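Local coordinates for phosphoserine phosphatase (Homo sapiens, PDB 6HYY), which hydrolyses O-phosphoserine to serine and phosphate, probably with magnesium as cofactor as in other haloacid dehalogenase-like hydrolases, at residues E29-I33 against C34-D38; E60-L64 against I65-R69; G50-F54 against K55-T59; N195-Q199 against Q200-N204; P85-R88 against E89-S92. One frame throughout, in Å; residues are numbered along the deposited sequence. Where two conformers were deposited one is given.

In the fold
Contacts 1, 2 and 3 lie on or beside helices 26-33, 37-46 and 54-65, the place of the cap in this family. Contact 1 packs on contact 2, with SG of C34 3.7 Å from CG2 of I65, and contacts 2 and 3 share helix 54-65, where NH2 of R61 comes 3.6 Å from CE1 of F54. The side chain of F54 is about 4 Å from the bound serine and that of R61 about 6 Å. Contacts 4 and 5 belong to the core side: the side chain of R198 in contact 4 lies about 4 Å from a bound phosphate and about 6 Å from the magnesium ion. Nearest atoms of contacts 4 and 5 are about 5 Å apart, without touching.

Contact 1 (E29-I33 against C34-D38)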
loop_
_atom_site.group_PDB
_atom_site.type_symbol
_atom_site.label_atom_id
_atom_site.label_comp_id
_atom_site.label_asym_id
_atom_site.label_seq_id
_atom_site.Cartn_x
_atom_site.Cartn_y
_atom_site.Cartn_z
ATOM N N GLU A 29 -11.195 -4.927 5.756
ATOM C CA GLU A 29 -11.131 -6.267 6.334
ATOM C C GLU A 29 -11.143 -6.210 7.855
ATOM O O GLU A 29 -11.730 -7.080 8.514
ATOM C CB GLU A 29 -9.888 -6.988 5.824
ATOM C CG GLU A 29 -9.925 -7.188 4.324
ATOM C CD GLU A 29 -11.069 -8.091 3.913
ATOM O OE1 GLU A 29 -11.971 -7.645 3.168
ATOM O OE2 GLU A 29 -11.071 -9.254 4.363
ATOM N N LEU A 30 -10.484 -5.201 8.429
ATOM C CA LEU A 30 -10.555 -5.002 9.869
ATOM C C LEU A 30 -11.980 -4.684 10.297
ATOM O O LEU A 30 -12.465 -5.200 11.311
ATOM C CB LEU A 30 -9.595 -3.883 10.282
ATOM C CG LEU A 30 -9.389 -3.641 11.773
ATOM C CD1 LEU A 30 -9.003 -4.933 12.459
ATOM C CD2 LEU A 30 -8.315 -2.565 11.963
ATOM N N ALA A 31 -12.672 -3.844 9.525
ATOM C CA ALA A 31 -14.063 -3.534 9.822
ATOM C C ALA A 31 -14.934 -4.779 9.748
ATOM O O ALA A 31 -15.900 -4.904 10.507
ATOM C CB ALA A 31 -14.577 -2.465 8.861
ATOM N N LYS A 32 -14.615 -5.699 8.834
ATOM C CA LYS A 32 -15.336 -6.968 8.762
ATOM C C LYS A 32 -15.167 -7.760 10.051
ATOM O O LYS A 32 -16.150 -8.199 10.660
ATOM C CB LYS A 32 -14.837 -7.785 7.567
ATOM C CG LYS A 32 -15.465 -7.421 6.227
ATOM C CD LYS A 32 -14.994 -8.378 5.130
ATOM C CE LYS A 32 -15.711 -8.128 3.808
ATOM N NZ LYS A 32 -15.543 -6.741 3.297
ATOM N N ILE A 33 -13.915 -7.960 10.473
ATOM C CA ILE A 33 -13.607 -8.648 11.727
ATOM C C ILE A 33 -14.342 -8.014 12.898
ATOM O O ILE A 33 -14.775 -8.712 13.825
ATOM C CB ILE A 33 -12.077 -8.658 11.944
ATOM C CG1 ILE A 33 -11.433 -9.795 11.151
ATOM C CG2 ILE A 33 -11.720 -8.739 13.431
ATOM C CD1 ILE A 33 -11.562 -11.158 11.816
ATOM N N CYS A 34 -14.525 -6.694 12.865
ATOM C CA CYS A 34 -15.137 -5.946 13.953
ATOM C C CYS A 34 -16.627 -5.695 13.749
ATOM O O CYS A 34 -17.248 -5.051 14.599
ATOM C CB CYS A 34 -14.408 -4.614 14.141
ATOM S SG CYS A 34 -12.676 -4.814 14.642
ATOM N N GLY A 35 -17.203 -6.153 12.635
ATOM C CA GLY A 35 -18.642 -6.106 12.431
ATOM C C GLY A 35 -19.228 -4.835 11.845
ATOM O O GLY A 35 -20.444 -4.636 11.949
ATOM N N VAL A 36 -18.425 -3.973 11.219
ATOM C CA VAL A 36 -18.929 -2.707 10.689
ATOM C C VAL A 36 -18.505 -2.541 9.231
ATOM O O VAL A 36 -18.265 -1.426 8.757
ATOM C CB VAL A 36 -18.447 -1.523 11.548
ATOM C CG1 VAL A 36 -19.169 -1.525 12.890
ATOM C CG2 VAL A 36 -16.946 -1.600 11.760
ATOM N N GLU A 37 -18.453 -3.663 8.517
ATOM C CA GLU A 37 -17.972 -3.709 7.135
ATOM C C GLU A 37 -18.676 -2.697 6.238
ATOM O O GLU A 37 -18.016 -1.937 5.510
ATOM C CB GLU A 37 -18.161 -5.129 6.594
ATOM C CG GLU A 37 -19.580 -5.689 6.769
ATOM C CD GLU A 37 -19.918 -6.065 8.212
ATOM O OE1 GLU A 37 -20.875 -5.482 8.781
ATOM O OE2 GLU A 37 -19.221 -6.937 8.773
ATOM N N ASP A 38 -20.016 -2.676 6.255
ATOM C CA ASP A 38 -20.767 -1.886 5.282
ATOM C C ASP A 38 -20.438 -0.405 5.405
ATOM O O ASP A 38 -20.075 0.249 4.416
ATOM C CB ASP A 38 -22.269 -2.110 5.461
ATOM C CG ASP A 38 -22.717 -3.493 5.018
ATOM O OD1 ASP A 38 -22.083 -4.075 4.114
ATOM O OD2 ASP A 38 -23.702 -4.008 5.587
#
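K32 and E37 meet through their aliphatic parts, the two side chains crossing at about a right angle with CG of K32 3.6 Å from CB of E37. Their charged ends do not follow: NZ of K32 stays 6.6 Å from OE2 of E37, and K32 instead forms a long salt bridge to E29 within its own helix, NZ to OE1 3.7 Å. On another side of the turn the methyl of A31 touches V36. Because CG1 of V36 is anti to its carbonyl carbon (chi1 -71°), CG2 is the branch that meets CB of A31, at 3.8 Å. The backbone here closes helix 26-33 with a Schellman motif: V36 N bonds to A31 O at 2.8 Å and G35 N to K32 O at 3.0 Å. G35 takes a positive phi (86°), where a side chain would jam against the preceding carbonyl oxygen. C34 lies just before it, its sulfur touching two apolar groups, SG 4.3 Å from CD1 of L30 and 4.2 Å from CG2 of I33. Beyond the turn, A31, C34 and V36 all pack on I65 of helix 54-65, while L30 and I33 touch L75 of helix 69-78.

Contact 2 (E60-L64 against I65-R69); sequences ERLAL and IQPSR
I65 folds its side chain back along the last turn of the helix, where CG1 comes against the oxygen of R61, 3.2 Å from R61 O, and I65 N bonds to the same oxygen at 3.0 Å, in the carbonyl plane. The next bond is straighter, Q66 N to L62 O at 2.7 Å with an N-H...O angle of 168°. L62 also meets P67, its CD2 4.0 Å from CG of the proline ring, the two side chains crossing at about a right angle. Q66 bends at chi2 (-105°) and brings its amide back to the helix end, where NE2 makes a weak hydrogen bond to A63 O at 3.3 Å. In the next shell, I27, A31, C34, V36 and V40 pack on I65, while Y139 of strand 139-142 touches both L62 and P67. An alanine in place of I65 would lose CG1, CG2 and CD1 and is likely to open a gap between this helix end and the turn at C34 and V36. The guanidinium of R61 heads away, NE bonded to A57 O and NH1 to T44 OG1. Q66 leaves the helix with positive phi, beginning a short loop that joins helices 54-65 and 69-78 of the cap, with S68 as the N-cap of the second.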
loop_
_atom_site.group_PDB
_atom_site.type_symbol
_atom_site.label_atom_id
_atom_site.label_comp_id
_atom_site.label_asym_id
_atom_site.label_seq_id
_atom_site.Cartn_x
_atom_site.Cartn_y
_atom_site.Cartn_z
ATOM N N GLU A 60 -12.663 8.904 11.310
ATOM C CA GLU A 60 -14.078 8.543 11.339
ATOM C C GLU A 60 -14.291 7.046 11.153
ATOM O O GLU A 60 -15.181 6.464 11.782
ATOM C CB GLU A 60 -14.837 9.324 10.270
ATOM C CG GLU A 60 -14.819 10.818 10.479
ATOM C CD GLU A 60 -15.218 11.568 9.227
ATOM O OE1 GLU A 60 -15.413 12.800 9.301
ATOM O OE2 GLU A 60 -15.337 10.919 8.167
ATOM N N ARG A 61 -13.508 6.405 10.281
ATOM C CA ARG A 61 -13.664 4.966 10.103
ATOM C C ARG A 61 -13.235 4.219 11.356
ATOM O O ARG A 61 -13.915 3.290 11.799
ATOM C CB ARG A 61 -12.859 4.487 8.891
ATOM C CG ARG A 61 -13.514 4.768 7.546
ATOM C CD ARG A 61 -12.586 4.426 6.379
ATOM N NE ARG A 61 -11.501 5.394 6.226
ATOM C CZ ARG A 61 -10.551 5.303 5.297
ATOM N NH1 ARG A 61 -10.554 4.286 4.445
ATOM N NH2 ARG A 61 -9.593 6.217 5.219
ATOM N N LEU A 62 -12.106 4.624 11.949
ATOM C CA LEU A 62 -11.647 3.971 13.167
ATOM C C LEU A 62 -12.596 4.230 14.332
ATOM O O LEU A 62 -12.744 3.368 15.211
ATOM C CB LEU A 62 -10.227 4.433 13.495
ATOM C CG LEU A 62 -9.161 3.804 12.587
ATOM C CD1 LEU A 62 -7.818 4.499 12.770
ATOM C CD2 LEU A 62 -9.036 2.316 12.846
ATOM N N ALA A 63 -13.260 5.388 14.345
ATOM C CA ALA A 63 -14.252 5.651 15.383
ATOM C C ALA A 63 -15.408 4.656 15.317
ATOM O O ALA A 63 -15.973 4.294 16.356
ATOM C CB ALA A 63 -14.763 7.089 15.272
ATOM N N LEU A 64 -15.769 4.194 14.117
ATOM C CA LEU A 64 -16.778 3.142 14.010
ATOM C C LEU A 64 -16.213 1.763 14.323
ATOM O O LEU A 64 -16.929 0.910 14.865
ATOM C CB LEU A 64 -17.394 3.127 12.613
ATOM C CG LEU A 64 -18.110 4.390 12.134
ATOM C CD1 LEU A 64 -18.654 4.176 10.732
ATOM C CD2 LEU A 64 -19.227 4.794 13.094
ATOM N N ILE A 65 -14.945 1.517 13.988
ATOM C CA ILE A 65 -14.374 0.186 14.153
ATOM C C ILE A 65 -13.981 -0.065 15.605
ATOM O O ILE A 65 -14.275 -1.128 16.162
ATOM C CB ILE A 65 -13.174 0.004 13.205
ATOM C CG1 ILE A 65 -13.625 0.101 11.745
ATOM C CG2 ILE A 65 -12.470 -1.309 13.470
ATOM C CD1 ILE A 65 -12.474 0.321 10.757
ATOM N N GLN A 66 -13.283 0.890 16.219
ATOM C CA GLN A 66 -12.739 0.742 17.565
ATOM C C GLN A 66 -11.985 -0.578 17.730
ATOM O O GLN A 66 -12.315 -1.384 18.612
ATOM C CB GLN A 66 -13.840 0.865 18.609
ATOM C CG GLN A 66 -14.667 2.122 18.483
ATOM C CD GLN A 66 -14.336 3.142 19.548
ATOM O OE1 GLN A 66 -14.215 2.807 20.729
ATOM N NE2 GLN A 66 -14.199 4.398 19.141
ATOM N N PRO A 67 -10.968 -0.834 16.912
ATOM C CA PRO A 67 -10.355 -2.164 16.895
ATOM C C PRO A 67 -9.511 -2.404 18.136
ATOM O O PRO A 67 -8.638 -1.603 18.482
ATOM C CB PRO A 67 -9.490 -2.136 15.631
ATOM C CG PRO A 67 -9.104 -0.700 15.508
ATOM C CD PRO A 67 -10.291 0.096 15.986
ATOM N N SER A 68 -9.763 -3.525 18.796
ATOM C CA SER A 68 -8.914 -3.902 19.908
ATOM C C SER A 68 -7.664 -4.603 19.390
ATOM O O SER A 68 -7.615 -5.084 18.255
ATOM C CB SER A 68 -9.675 -4.808 20.882
ATOM O OG SER A 68 -9.741 -6.135 20.397
ATOM N N ARG A 69 -6.633 -4.647 20.233
ATOM C CA ARG A 69 -5.414 -5.336 19.832
ATOM C C ARG A 69 -5.693 -6.804 19.532
ATOM O O ARG A 69 -5.157 -7.362 18.566
ATOM C CB ARG A 69 -4.330 -5.198 20.902
ATOM C CG ARG A 69 -2.996 -5.769 20.446
ATOM C CD ARG A 69 -1.873 -5.559 21.448
ATOM N NE ARG A 69 -0.614 -6.055 20.896
ATOM C CZ ARG A 69 -0.231 -7.328 20.933
ATOM N NH1 ARG A 69 -1.004 -8.240 21.510
ATOM N NH2 ARG A 69 0.925 -7.692 20.392
#

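Contact 3 (G50-F54 against K55-T59)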
loop_
_atom_site.group_PDB
_atom_site.type_symbol
_atom_site.label_atom_id
_atom_site.label_comp_id
_atom_site.label_asym_id
_atom_site.label_seq_id
_atom_site.Cartn_x
_atom_site.Cartn_y
_atom_site.Cartn_z
ATOM N N GLY A 50 -8.248 12.604 -3.604
ATOM C CA GLY A 50 -8.203 13.649 -2.599
ATOM C C GLY A 50 -9.582 14.098 -2.164
ATOM O O GLY A 50 -9.729 15.188 -1.601
ATOM N N ALA A 51 -10.593 13.253 -2.401
ATOM C CA ALA A 51 -11.988 13.669 -2.275
ATOM C C ALA A 51 -12.269 14.295 -0.914
ATOM O O ALA A 51 -12.738 15.434 -0.826
ATOM C CB ALA A 51 -12.915 12.478 -2.528
ATOM N N VAL A 52 -11.989 13.563 0.159
ATOM C CA VAL A 52 -12.106 14.102 1.514
ATOM C C VAL A 52 -10.732 14.027 2.172
ATOM O O VAL A 52 -9.916 13.174 1.790
ATOM C CB VAL A 52 -13.177 13.354 2.329
ATOM C CG1 VAL A 52 -14.523 13.410 1.616
ATOM C CG2 VAL A 52 -12.758 11.915 2.578
ATOM N N PRO A 53 -10.421 14.901 3.131
ATOM C CA PRO A 53 -9.104 14.846 3.783
ATOM C C PRO A 53 -8.883 13.497 4.447
ATOM O O PRO A 53 -9.753 12.985 5.155
ATOM C CB PRO A 53 -9.167 15.984 4.809
ATOM C CG PRO A 53 -10.227 16.907 4.290
ATOM C CD PRO A 53 -11.238 16.023 3.627
ATOM N N PHE A 54 -7.699 12.918 4.212
ATOM C CA PHE A 54 -7.484 11.527 4.597
ATOM C C PHE A 54 -7.503 11.344 6.109
ATOM O O PHE A 54 -8.080 10.370 6.607
ATOM C CB PHE A 54 -6.167 10.997 4.021
ATOM C CG PHE A 54 -5.955 9.537 4.289
ATOM C CD1 PHE A 54 -6.663 8.584 3.571
ATOM C CD2 PHE A 54 -5.079 9.115 5.279
ATOM C CE1 PHE A 54 -6.488 7.237 3.819
ATOM C CE2 PHE A 54 -4.900 7.765 5.533
ATOM C CZ PHE A 54 -5.607 6.830 4.804
ATOM N N LYS A 55 -6.858 12.247 6.855
ATOM C CA LYS A 55 -6.779 12.081 8.303
ATOM C C LYS A 55 -8.168 12.048 8.926
ATOM O O LYS A 55 -8.451 11.208 9.788
ATOM C CB LYS A 55 -5.938 13.199 8.925
ATOM C CG LYS A 55 -5.694 13.019 10.415
ATOM C CD LYS A 55 -4.959 14.205 11.028
ATOM C CE LYS A 55 -3.521 14.296 10.532
ATOM N NZ LYS A 55 -2.902 15.616 10.848
ATOM N N ALA A 56 -9.050 12.950 8.486
ATOM C CA ALA A 56 -10.429 12.940 8.963
ATOM C C ALA A 56 -11.141 11.649 8.580
ATOM O O ALA A 56 -11.840 11.053 9.406
ATOM C CB ALA A 56 -11.175 14.152 8.409
ATOM N N ALA A 57 -10.979 11.199 7.330
ATOM C CA ALA A 57 -11.632 9.966 6.899
ATOM C C ALA A 57 -11.117 8.760 7.676
ATOM O O ALA A 57 -11.879 7.828 7.960
ATOM C CB ALA A 57 -11.430 9.758 5.397
ATOM N N LEU A 58 -9.828 8.758 8.022
ATOM C CA LEU A 58 -9.274 7.677 8.825
ATOM C C LEU A 58 -9.839 7.701 10.242
ATOM O O LEU A 58 -10.232 6.659 10.782
ATOM C CB LEU A 58 -7.744 7.779 8.851
ATOM C CG LEU A 58 -7.020 6.592 9.485
ATOM C CD1 LEU A 58 -7.382 5.304 8.767
ATOM C CD2 LEU A 58 -5.509 6.813 9.496
ATOM N N THR A 59 -9.866 8.882 10.864
ATOM C CA THR A 59 -10.403 9.003 12.217
ATOM C C THR A 59 -11.839 8.506 12.285
ATOM O O THR A 59 -12.206 7.746 13.190
ATOM C CB THR A 59 -10.322 10.459 12.677
ATOM O OG1 THR A 59 -8.961 10.897 12.634
ATOM C CG2 THR A 59 -10.849 10.599 14.100
#
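P53 O and F54 O accept the first hydrogen bonds of helix 54-65. A57 N reaches P53 O at 3.1 Å, in the carbonyl plane, and L58 N reaches F54 O at 2.8 Å, nearly along the C=O axis. One turn on, K55 O has two donors, both from T59: the backbone N and OG1, each at 2.9 Å and coming from opposite faces of the carbonyl plane. This doubles the hold on that oxygen and ties down the threonine hydroxyl. P53, at the N-cap, has a ring in place of a capping hydroxyl or carboxylate, and the amide of F54 that opens the helix finds its partner beyond the turn, in S151 OG. The apolar contacts are two. CG2 of V52 touches CB of A57 at 3.8 Å, placing the residue before the proline against the flank of the first turn. The ring of F54, with CG anti to the backbone N (chi1 -175°), crosses L58 obliquely, CE2 lying 4.1 Å from CD2. F54 and L58 both touch N129 of strand 126-133, and NH2 of R61 lies above the plane of the phenyl ring, nearest CE1. With F54 about 4 Å from the bound serine, this helix start forms part of the cap wall beside the substrate pocket.

Contact 4 (N195-Q199 against Q200-N204); sequences NVIRQ and QVKDN
The side-chain amide of Q199 and the carboxylate of D203 stand with their planes 62° apart at the N-terminal turn of helix 199-204, for which R198 is the N-cap. NE2 of the amide points at OD1 of D203; the modelled 2.5 Å between them is doubtfully short, though a hydrogen bond here fits the pairing. OE1 of Q199 lies 3.9 Å from CD of K202, which stands well off the amide plane. One face of the D203 carboxylate is covered by a backbone carbonyl: Q199 O sits above it, 3.2 Å from CG. That oxygen also takes the amide of D203, N to O 2.8 Å. Q199 reaches D203 because CG is anti to its backbone N (chi1 -169°) and the chain kinks at chi2. K202 is also met by I197, CG2 to CD 3.9 Å, and its backbone N bonds to R198 O at 3.1 Å. Both I197 and K202 touch Y208 of strand 207-209. The R198 side chain, modelled in two conformers, leads off to the active site, where in the conformer given NE forms a salt bridge to OD2 of D175, a ligand of the magnesium ion. At the far end of the turn, ND2 of N204 bonds to a lone pair of Q200 O at 2.9 Å, the acceptor lying in its amide plane and the N-H...O angle 172°.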
loop_
_atom_site.group_PDB
_atom_site.type_symbol
_atom_site.label_atom_id
_atom_site.label_comp_id
_atom_site.label_asym_id
_atom_site.label_seq_id
_atom_site.Cartn_x
_atom_site.Cartn_y
_atom_site.Cartn_z
ATOM N N ASN A 195 -6.630 -6.227 -9.558
ATOM C CA ASN A 195 -7.703 -6.499 -8.613
ATOM C C ASN A 195 -8.972 -5.731 -8.960
ATOM O O ASN A 195 -10.041 -6.327 -9.127
ATOM C CB ASN A 195 -7.241 -6.201 -7.185
ATOM C CG ASN A 195 -6.237 -7.228 -6.703
ATOM O OD1 ASN A 195 -6.489 -8.435 -6.781
ATOM N ND2 ASN A 195 -5.082 -6.766 -6.247
ATOM N N VAL A 196 -8.885 -4.416 -9.048
ATOM C CA VAL A 196 -9.989 -3.604 -9.548
ATOM C C VAL A 196 -9.372 -2.506 -10.392
ATOM O O VAL A 196 -8.335 -1.936 -10.031
ATOM C CB VAL A 196 -10.861 -3.039 -8.407
ATOM C CG1 VAL A 196 -11.887 -2.034 -8.947
ATOM C CG2 VAL A 196 -11.574 -4.161 -7.662
ATOM N N ILE A 197 -9.936 -2.277 -11.561
ATOM C CA ILE A 197 -9.420 -1.264 -12.460
ATOM C C ILE A 197 -10.047 0.058 -12.069
ATOM O O ILE A 197 -11.268 0.207 -12.106
ATOM C CB ILE A 197 -9.743 -1.610 -13.920
ATOM C CG1 ILE A 197 -8.960 -2.862 -14.341
ATOM C CG2 ILE A 197 -9.492 -0.400 -14.820
ATOM C CD1 ILE A 197 -9.363 -3.422 -15.693
ATOM N N ARG A 198 -9.224 1.033 -11.711
ATOM C CA ARG A 198 -9.731 2.384 -11.521
ATOM C C ARG A 198 -9.540 3.109 -12.847
ATOM O O ARG A 198 -8.420 3.450 -13.220
ATOM C CB ARG A 198 -9.030 3.060 -10.348
ATOM C CG ARG A 198 -9.593 2.575 -9.008
ATOM C CD ARG A 198 -8.587 2.559 -7.874
ATOM N NE ARG A 198 -8.774 1.394 -7.008
ATOM C CZ ARG A 198 -9.634 1.326 -5.998
ATOM N NH1 ARG A 198 -10.407 2.354 -5.706
ATOM N NH2 ARG A 198 -9.725 0.218 -5.276
ATOM N N GLN A 199 -10.637 3.283 -13.590
ATOM C CA GLN A 199 -10.543 3.728 -14.977
ATOM C C GLN A 199 -9.843 5.069 -15.115
ATOM O O GLN A 199 -9.144 5.295 -16.107
ATOM C CB GLN A 199 -11.945 3.789 -15.603
ATOM C CG GLN A 199 -11.938 3.991 -17.124
ATOM C CD GLN A 199 -11.284 2.834 -17.876
ATOM O OE1 GLN A 199 -11.397 1.671 -17.480
ATOM N NE2 GLN A 199 -10.593 3.154 -18.968
ATOM N N GLN A 200 -9.983 5.960 -14.140
ATOM C CA GLN A 200 -9.305 7.241 -14.300
ATOM C C GLN A 200 -7.792 7.072 -14.242
ATOM O O GLN A 200 -7.061 7.828 -14.897
ATOM C CB GLN A 200 -9.826 8.247 -13.277
ATOM C CG GLN A 200 -9.210 8.213 -11.904
ATOM C CD GLN A 200 -9.706 9.370 -11.045
ATOM O OE1 GLN A 200 -10.296 10.336 -11.557
ATOM N NE2 GLN A 200 -9.490 9.271 -9.739
ATOM N N VAL A 201 -7.305 6.058 -13.526
ATOM C CA VAL A 201 -5.869 5.769 -13.554
ATOM C C VAL A 201 -5.482 5.119 -14.879
ATOM O O VAL A 201 -4.487 5.502 -15.508
ATOM C CB VAL A 201 -5.462 4.896 -12.351
ATOM C CG1 VAL A 201 -3.965 4.576 -12.397
ATOM C CG2 VAL A 201 -5.813 5.590 -11.051
ATOM N N LYS A 202 -6.266 4.136 -15.326
ATOM C CA LYS A 202 -5.986 3.462 -16.589
ATOM C C LYS A 202 -5.991 4.441 -17.760
ATOM O O LYS A 202 -5.178 4.321 -18.681
ATOM C CB LYS A 202 -7.008 2.345 -16.813
ATOM C CG LYS A 202 -6.808 1.568 -18.104
ATOM C CD LYS A 202 -7.768 0.400 -18.218
ATOM C CE LYS A 202 -7.662 -0.250 -19.592
ATOM N NZ LYS A 202 -8.818 -1.146 -19.892
ATOM N N ASP A 203 -6.895 5.422 -17.737
ATOM C CA ASP A 203 -6.996 6.345 -18.861
ATOM C C ASP A 203 -5.857 7.354 -18.912
ATOM O O ASP A 203 -5.567 7.884 -19.991
ATOM C CB ASP A 203 -8.327 7.100 -18.809
ATOM C CG ASP A 203 -9.510 6.240 -19.186
ATOM O OD1 ASP A 203 -9.323 5.127 -19.725
ATOM O OD2 ASP A 203 -10.653 6.684 -18.943
ATOM N N ASN A 204 -5.210 7.650 -17.783
ATOM C CA ASN A 204 -4.257 8.750 -17.735
ATOM C C ASN A 204 -2.824 8.350 -17.415
ATOM O O ASN A 204 -1.922 9.179 -17.582
ATOM C CB ASN A 204 -4.718 9.799 -16.718
ATOM C CG ASN A 204 -5.952 10.530 -17.179
ATOM O OD1 ASN A 204 -5.857 11.521 -17.900
ATOM N ND2 ASN A 204 -7.122 10.029 -16.794
#

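Contact 5 (P85-R88 against E89-S92); sequences PGIR and ELVS
R88 O is gripped twice by S92: the hydroxyl OG donates to it at 2.9 Å and the backbone N at 3.0 Å, from opposite faces of the carbonyl plane. The hydroxyl reaches back because OG is anti to the carbonyl carbon of S92 and beside its N (chi1 -70°), a position from which it can curl over the preceding turn. An alanine here would lack the hydroxyl, and R88 O would probably lose its second donor. The same turn carries two further backbone bonds, V91 N to I87 O at 2.9 Å, almost straight at 175°, and L90 N to G86 O at 3.0 Å. On the buried side, CD1 of I87 touches two neighbours, 3.9 Å from CG2 of V91 and 4.2 Å from CD2 of L90; the side chains of I87 and V91 pass each other at a slant. CG2 of V91 also lies 3.4 Å from I87 O. G86, the N-cap, has a positive phi (93°) that suits glycine. I87 and L90 both rest on F15 of strand 12-16, so the apolar side of helix 87-96 packs against the central sheet, an alpha/beta layering typical of the Rossmann-like core of haloacid dehalogenase-like hydrolases.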
loop_
_atom_site.group_PDB
_atom_site.type_symbol
_atom_site.label_atom_id
_atom_site.label_comp_id
_atom_site.label_asym_id
_atom_site.label_seq_id
_atom_site.Cartn_x
_atom_site.Cartn_y
_atom_site.Cartn_z
ATOM N N PRO A 85 -1.914 -12.421 -6.999
ATOM C CA PRO A 85 -1.097 -13.329 -7.813
ATOM C C PRO A 85 0.061 -12.616 -8.499
ATOM O O PRO A 85 -0.084 -11.514 -9.045
ATOM C CB PRO A 85 -2.099 -13.885 -8.827
ATOM C CG PRO A 85 -3.404 -13.836 -8.083
ATOM C CD PRO A 85 -3.358 -12.611 -7.214
ATOM N N GLY A 86 1.239 -13.232 -8.417
ATOM C CA GLY A 86 2.418 -12.702 -9.043
ATOM C C GLY A 86 3.283 -11.816 -8.172
ATOM O O GLY A 86 4.450 -11.618 -8.512
ATOM N N ILE A 87 2.751 -11.280 -7.068
ATOM C CA ILE A 87 3.567 -10.310 -6.320
ATOM C C ILE A 87 4.741 -10.989 -5.606
ATOM O O ILE A 87 5.839 -10.408 -5.537
ATOM C CB ILE A 87 2.710 -9.460 -5.359
ATOM C CG1 ILE A 87 3.536 -8.301 -4.771
ATOM C CG2 ILE A 87 2.205 -10.237 -4.207
ATOM C CD1 ILE A 87 4.117 -7.316 -5.810
ATOM N N ARG A 88 4.589 -12.226 -5.118
ATOM C CA ARG A 88 5.732 -12.896 -4.488
ATOM C C ARG A 88 6.882 -13.063 -5.475
ATOM O O ARG A 88 8.049 -12.778 -5.156
ATOM C CB ARG A 88 5.331 -14.273 -3.954
ATOM C CG ARG A 88 4.436 -14.285 -2.742
ATOM C CD ARG A 88 4.101 -15.766 -2.404
ATOM N NE ARG A 88 3.042 -15.890 -1.407
ATOM C CZ ARG A 88 1.729 -15.801 -1.669
ATOM N NH1 ARG A 88 1.264 -15.612 -2.911
ATOM N NH2 ARG A 88 0.863 -15.911 -0.671
ATOM N N GLU A 89 6.577 -13.541 -6.686
ATOM C CA GLU A 89 7.607 -13.748 -7.696
ATOM C C GLU A 89 8.240 -12.423 -8.108
ATOM O O GLU A 89 9.461 -12.338 -8.269
ATOM C CB GLU A 89 7.021 -14.473 -8.911
ATOM C CG GLU A 89 8.095 -14.903 -9.889
ATOM C CD GLU A 89 7.551 -15.681 -11.070
ATOM O OE1 GLU A 89 6.333 -15.953 -11.104
ATOM O OE2 GLU A 89 8.354 -16.015 -11.962
ATOM N N LEU A 90 7.421 -11.381 -8.279
ATOM C CA LEU A 90 7.934 -10.074 -8.689
ATOM C C LEU A 90 8.869 -9.489 -7.637
ATOM O O LEU A 90 9.966 -9.021 -7.973
ATOM C CB LEU A 90 6.780 -9.114 -8.974
ATOM C CG LEU A 90 7.205 -7.700 -9.392
ATOM C CD1 LEU A 90 8.026 -7.738 -10.673
ATOM C CD2 LEU A 90 5.981 -6.835 -9.587
ATOM N N VAL A 91 8.452 -9.486 -6.366
ATOM C CA VAL A 91 9.348 -8.959 -5.327
ATOM C C VAL A 91 10.620 -9.789 -5.265
ATOM O O VAL A 91 11.721 -9.250 -5.099
ATOM C CB VAL A 91 8.651 -8.897 -3.957
ATOM C CG1 VAL A 91 9.665 -8.534 -2.869
ATOM C CG2 VAL A 91 7.526 -7.861 -3.958
ATOM N N SER A 92 10.500 -11.108 -5.418
ATOM C CA SER A 92 11.677 -11.971 -5.416
ATOM C C SER A 92 12.651 -11.579 -6.519
ATOM O O SER A 92 13.861 -11.473 -6.275
ATOM C CB SER A 92 11.243 -13.428 -5.576
ATOM O OG SER A 92 10.578 -13.874 -4.414
#